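Local coordinates for protein putative lipase (Bacteroides thetaiotaomicron VPI-5482, PDB 3BZW) that probably hydrolyses ester bonds of lipids, perhaps as a lysophospholipase, as a member of the SGNH (GDSL-like) hydrolase family, at residues V164-L169 / I214-V219; T220-M225 / E249-T254. One frame throughout, in Å; residues are numbered along the deposited sequence.

Contact 1. Residues V164-L169 / I214-V219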
# COMPACT_ATOMS: atom_id res chain seq x y z
N VAL A 164 21.71 -28.78 7.19
CA VAL A 164 21.28 -27.41 7.42
C VAL A 164 22.05 -26.40 6.57
O VAL A 164 23.26 -26.52 6.38
CB VAL A 164 21.47 -27.04 8.90
CG1 VAL A 164 20.76 -25.73 9.22
CG2 VAL A 164 20.96 -28.17 9.78
N LEU A 165 21.33 -25.40 6.06
CA LEU A 165 21.95 -24.35 5.24
C LEU A 165 22.15 -23.09 6.07
O LEU A 165 21.30 -22.74 6.88
CB LEU A 165 21.06 -24.00 4.04
CG LEU A 165 20.60 -25.13 3.13
CD1 LEU A 165 19.84 -24.54 1.95
CD2 LEU A 165 21.81 -25.93 2.65
N LEU A 166 23.27 -22.41 5.86
CA LEU A 166 23.56 -21.17 6.56
C LEU A 166 23.66 -20.07 5.52
O LEU A 166 24.31 -20.24 4.48
CB LEU A 166 24.89 -21.27 7.32
CG LEU A 166 25.09 -22.42 8.32
CD1 LEU A 166 26.46 -22.26 8.98
CD2 LEU A 166 23.99 -22.41 9.35
N THR A 167 23.02 -18.93 5.78
CA THR A 167 23.08 -17.82 4.85
C THR A 167 24.42 -17.10 4.98
O THR A 167 25.02 -17.07 6.05
CB THR A 167 21.94 -16.80 5.10
OG1 THR A 167 21.91 -16.43 6.48
CG2 THR A 167 20.59 -17.39 4.69
N PRO A 168 24.90 -16.52 3.87
CA PRO A 168 26.18 -15.79 3.83
C PRO A 168 26.18 -14.60 4.80
O PRO A 168 25.13 -14.00 5.06
CB PRO A 168 26.27 -15.34 2.37
CG PRO A 168 25.50 -16.41 1.63
CD PRO A 168 24.30 -16.60 2.53
N LEU A 169 27.36 -14.27 5.31
CA LEU A 169 27.51 -13.15 6.25
C LEU A 169 27.57 -11.81 5.52
O LEU A 169 27.91 -11.77 4.34
CB LEU A 169 28.79 -13.31 7.06
CG LEU A 169 29.00 -14.62 7.83
CD1 LEU A 169 30.38 -14.62 8.48
CD2 LEU A 169 27.90 -14.77 8.87
N ILE A 214 19.41 -21.68 8.75
CA ILE A 214 19.72 -20.81 9.87
C ILE A 214 20.16 -19.51 9.21
O ILE A 214 21.13 -19.49 8.45
CB ILE A 214 20.86 -21.39 10.74
CG1 ILE A 214 20.36 -22.65 11.46
CG2 ILE A 214 21.34 -20.35 11.76
CD1 ILE A 214 21.39 -23.29 12.37
N ASP A 215 19.43 -18.43 9.47
CA ASP A 215 19.74 -17.14 8.85
C ASP A 215 20.92 -16.47 9.53
O ASP A 215 20.78 -15.45 10.20
CB ASP A 215 18.50 -16.24 8.91
CG ASP A 215 18.61 -15.04 7.97
OD1 ASP A 215 19.58 -14.98 7.19
OD2 ASP A 215 17.72 -14.17 8.02
N PHE A 216 22.09 -17.07 9.32
CA PHE A 216 23.36 -16.61 9.88
C PHE A 216 23.60 -15.13 9.58
O PHE A 216 24.13 -14.39 10.41
CB PHE A 216 24.49 -17.46 9.29
CG PHE A 216 25.48 -17.95 10.31
CD1 PHE A 216 25.05 -18.41 11.56
CD2 PHE A 216 26.84 -17.99 10.02
CE1 PHE A 216 25.96 -18.90 12.49
CE2 PHE A 216 27.76 -18.48 10.94
CZ PHE A 216 27.32 -18.93 12.18
N ASN A 217 23.20 -14.71 8.38
CA ASN A 217 23.36 -13.33 7.93
C ASN A 217 22.82 -12.36 8.98
O ASN A 217 23.40 -11.30 9.22
CB ASN A 217 22.61 -13.13 6.61
CG ASN A 217 22.73 -11.72 6.07
OD1 ASN A 217 21.87 -10.88 6.30
ND2 ASN A 217 23.81 -11.46 5.34
N ALA A 218 21.72 -12.73 9.62
CA ALA A 218 21.13 -11.87 10.64
C ALA A 218 21.51 -12.24 12.08
O ALA A 218 21.96 -11.38 12.84
CB ALA A 218 19.61 -11.86 10.51
N VAL A 219 21.36 -13.51 12.46
CA VAL A 219 21.63 -13.91 13.84
C VAL A 219 23.03 -13.75 14.40
O VAL A 219 23.19 -13.63 15.62
CB VAL A 219 21.14 -15.36 14.11
CG1 VAL A 219 19.63 -15.43 13.90
CG2 VAL A 219 21.86 -16.35 13.20

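Contact 2. Residues T220-M225 / E249-T254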
# COMPACT_ATOMS: atom_id res chain seq x y z
N THR A 220 24.06 -13.73 13.55
CA THR A 220 25.42 -13.55 14.06
C THR A 220 25.56 -12.11 14.58
O THR A 220 26.39 -11.83 15.45
CB THR A 220 26.49 -13.76 12.96
OG1 THR A 220 26.29 -12.81 11.90
CG2 THR A 220 26.41 -15.17 12.40
N GLY A 221 24.75 -11.22 14.03
CA GLY A 221 24.79 -9.82 14.44
C GLY A 221 26.09 -9.15 14.02
O GLY A 221 26.45 -8.11 14.56
N MSE A 222 26.77 -9.73 13.05
CA MSE A 222 28.04 -9.18 12.57
C MSE A 222 27.91 -8.48 11.22
O MSE A 222 27.66 -9.12 10.20
CB MSE A 222 29.09 -10.31 12.47
CG MSE A 222 29.57 -10.83 13.82
SE MSE A 222 30.45 -12.57 13.74
CE MSE A 222 31.50 -12.31 12.13
N ASN A 223 28.09 -7.16 11.22
CA ASN A 223 27.99 -6.37 9.99
C ASN A 223 29.24 -5.51 9.80
O ASN A 223 29.39 -4.47 10.45
CB ASN A 223 26.76 -5.47 10.05
CG ASN A 223 26.46 -4.79 8.72
OD1 ASN A 223 27.30 -4.76 7.81
ND2 ASN A 223 25.25 -4.24 8.60
N PRO A 224 30.15 -5.92 8.89
CA PRO A 224 31.37 -5.15 8.65
C PRO A 224 31.12 -3.76 8.04
O PRO A 224 32.03 -2.95 7.94
CB PRO A 224 32.18 -6.07 7.73
CG PRO A 224 31.11 -6.77 6.94
CD PRO A 224 30.07 -7.09 8.00
N MSE A 225 29.87 -3.49 7.65
CA MSE A 225 29.53 -2.19 7.09
C MSE A 225 29.48 -1.15 8.21
O MSE A 225 29.45 0.05 7.96
CB MSE A 225 28.20 -2.25 6.34
CG MSE A 225 28.26 -3.03 5.03
SE MSE A 225 29.60 -2.38 3.76
CE MSE A 225 28.63 -0.83 3.10
N GLU A 249 34.54 -17.00 16.59
CA GLU A 249 34.04 -17.44 17.88
C GLU A 249 32.60 -16.96 18.11
O GLU A 249 31.78 -17.69 18.67
CB GLU A 249 34.97 -16.96 19.01
CG GLU A 249 34.49 -17.34 20.41
CD GLU A 249 35.61 -17.42 21.43
OE1 GLU A 249 36.59 -16.65 21.32
OE2 GLU A 249 35.51 -18.26 22.36
N ARG A 250 32.29 -15.75 17.67
CA ARG A 250 30.92 -15.25 17.83
C ARG A 250 30.02 -16.09 16.93
O ARG A 250 28.90 -16.45 17.31
CB ARG A 250 30.84 -13.76 17.45
CG ARG A 250 29.41 -13.21 17.46
CD ARG A 250 29.36 -11.71 17.70
NE ARG A 250 27.98 -11.22 17.68
CZ ARG A 250 27.58 -10.06 18.20
NH1 ARG A 250 28.45 -9.25 18.79
NH2 ARG A 250 26.30 -9.72 18.12
N MSE A 251 30.52 -16.43 15.75
CA MSE A 251 29.78 -17.27 14.81
C MSE A 251 29.49 -18.64 15.43
O MSE A 251 28.36 -19.13 15.40
CB MSE A 251 30.59 -17.47 13.53
CG MSE A 251 30.61 -16.27 12.59
SE MSE A 251 32.05 -16.39 11.29
CE MSE A 251 31.62 -18.11 10.54
N ALA A 252 30.53 -19.25 15.98
CA ALA A 252 30.42 -20.57 16.60
C ALA A 252 29.46 -20.56 17.78
O ALA A 252 28.62 -21.45 17.93
CB ALA A 252 31.80 -21.06 17.05
N ARG A 253 29.56 -19.54 18.63
CA ARG A 253 28.69 -19.45 19.79
C ARG A 253 27.24 -19.26 19.34
O ARG A 253 26.30 -19.78 19.96
CB ARG A 253 29.11 -18.30 20.69
CG ARG A 253 28.69 -18.48 22.13
CD ARG A 253 29.52 -19.56 22.80
NE ARG A 253 28.84 -20.09 23.98
CZ ARG A 253 29.36 -21.01 24.79
NH1 ARG A 253 30.57 -21.50 24.55
NH2 ARG A 253 28.66 -21.45 25.83
N THR A 254 27.06 -18.51 18.26
CA THR A 254 25.72 -18.27 17.72
C THR A 254 25.18 -19.60 17.22
O THR A 254 24.06 -20.00 17.54
CB THR A 254 25.78 -17.28 16.53
OG1 THR A 254 26.21 -16.00 17.00
CG2 THR A 254 24.41 -17.14 15.88

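Contact 1. Residues V164-L169 / I214-V219
V164 meets I214 through methyl and methylene, CG1 of V164 lying 3.8 Å from CG1 of I214. At L165 the backbone takes over: I214 N donates a nearly straight bond of 2.9 Å to L165 O. L166 is the bridge partner of I214, and the two side chains run alongside each other in the same direction, L166 CD2 coming to 3.6 Å from I214 CB, while L166 CD1 covers one face of the F216 ring. This is the parallel pairing of strand 162-166 with the short strand 213-214, the outermost of this chain's five-stranded parallel sheet in an SGNH-hydrolase fold, and past it T167 N gives I214 O only a weak bond.

T167 then binds the start of helix 216-219 with its hydroxyl. Set between backbone N and carbonyl carbon (chi1 51°), OG1 accepts from N217 N at 2.9 Å, with an angle of 173° at the hydrogen, and donates to the anti lone pair of D215 OD1 at 2.8 Å. A valine here would probably leave N217 N and D215 OD1 without this shared partner. The other carboxylate oxygen of D215 has a salt bridge to K203. Beyond P168, L169 brings CD2 to 3.6 Å from F216 CD2, obliquely to the ring, whose edge-to-face partner is F95.

Contact 2. Residues T220-M225 / E249-T254
The loop that leaves helix 216-219 turns here against the flank of helix 245-258, and the long side chain of R250 reaches across to the backbone of T220 and G221. R250 sets out with CG anti to its own backbone N (chi1 174°) and stays extended as far as NE, which donates to T220 O at 2.8 Å. The bond is bent, 135° at the hydrogen, and the oxygen stands 30° out of the guanidinium plane although NE lies almost in line with the C=O. G221 O sits over one face of the same group. The amino ends of R250 have further partners: NH1 bonds Y232, and NH2 bonds the backbone oxygen of K161 of the second subunit, so this arginine ties the loop to the helix and to the neighbouring chain at once.

G221 is the first residue beyond helix 216-219 to leave helical angles, with positive phi. It has no side chain on the side where R250 passes, and NH2 of the guanidinium runs close by its backbone. Selenomethionine M222 follows, sliding past R250 in the opposite direction; its SE lies 3.9 Å from R250 CG and equally 3.9 Å from CG of selenomethionine M251, whose chain it crosses at about a right angle. One turn further along the helix, T254 lays OG1 3.9 Å from T220 CA. That hydroxyl also donates to R250 O at 2.7 Å, and T254 N reaches the same oxygen from the other face of its carbonyl plane. T220 OG1 turns back to bond F216 O, and it receives a weak bond from M222 N.

How the contacts relate
The two contacts follow one another along the chain: the pairing of 164-169 with 214-219 closes before 220-225 meets 249-254, and their centres lie about 10 Å apart. Helix 216-219 joins them, since it ends where the loop of contact 2 begins. They also touch directly, with F216 CZ 3.4 Å from M251 O and L169 CD1 3.7 Å from M251 SE. Helix 245-258 thus packs on residues of both, while contact 1 sits nearer the centre of the chain, at the last strand of the parallel sheet. Both reach the second subunit, so this side of the fold faces another copy of the protein.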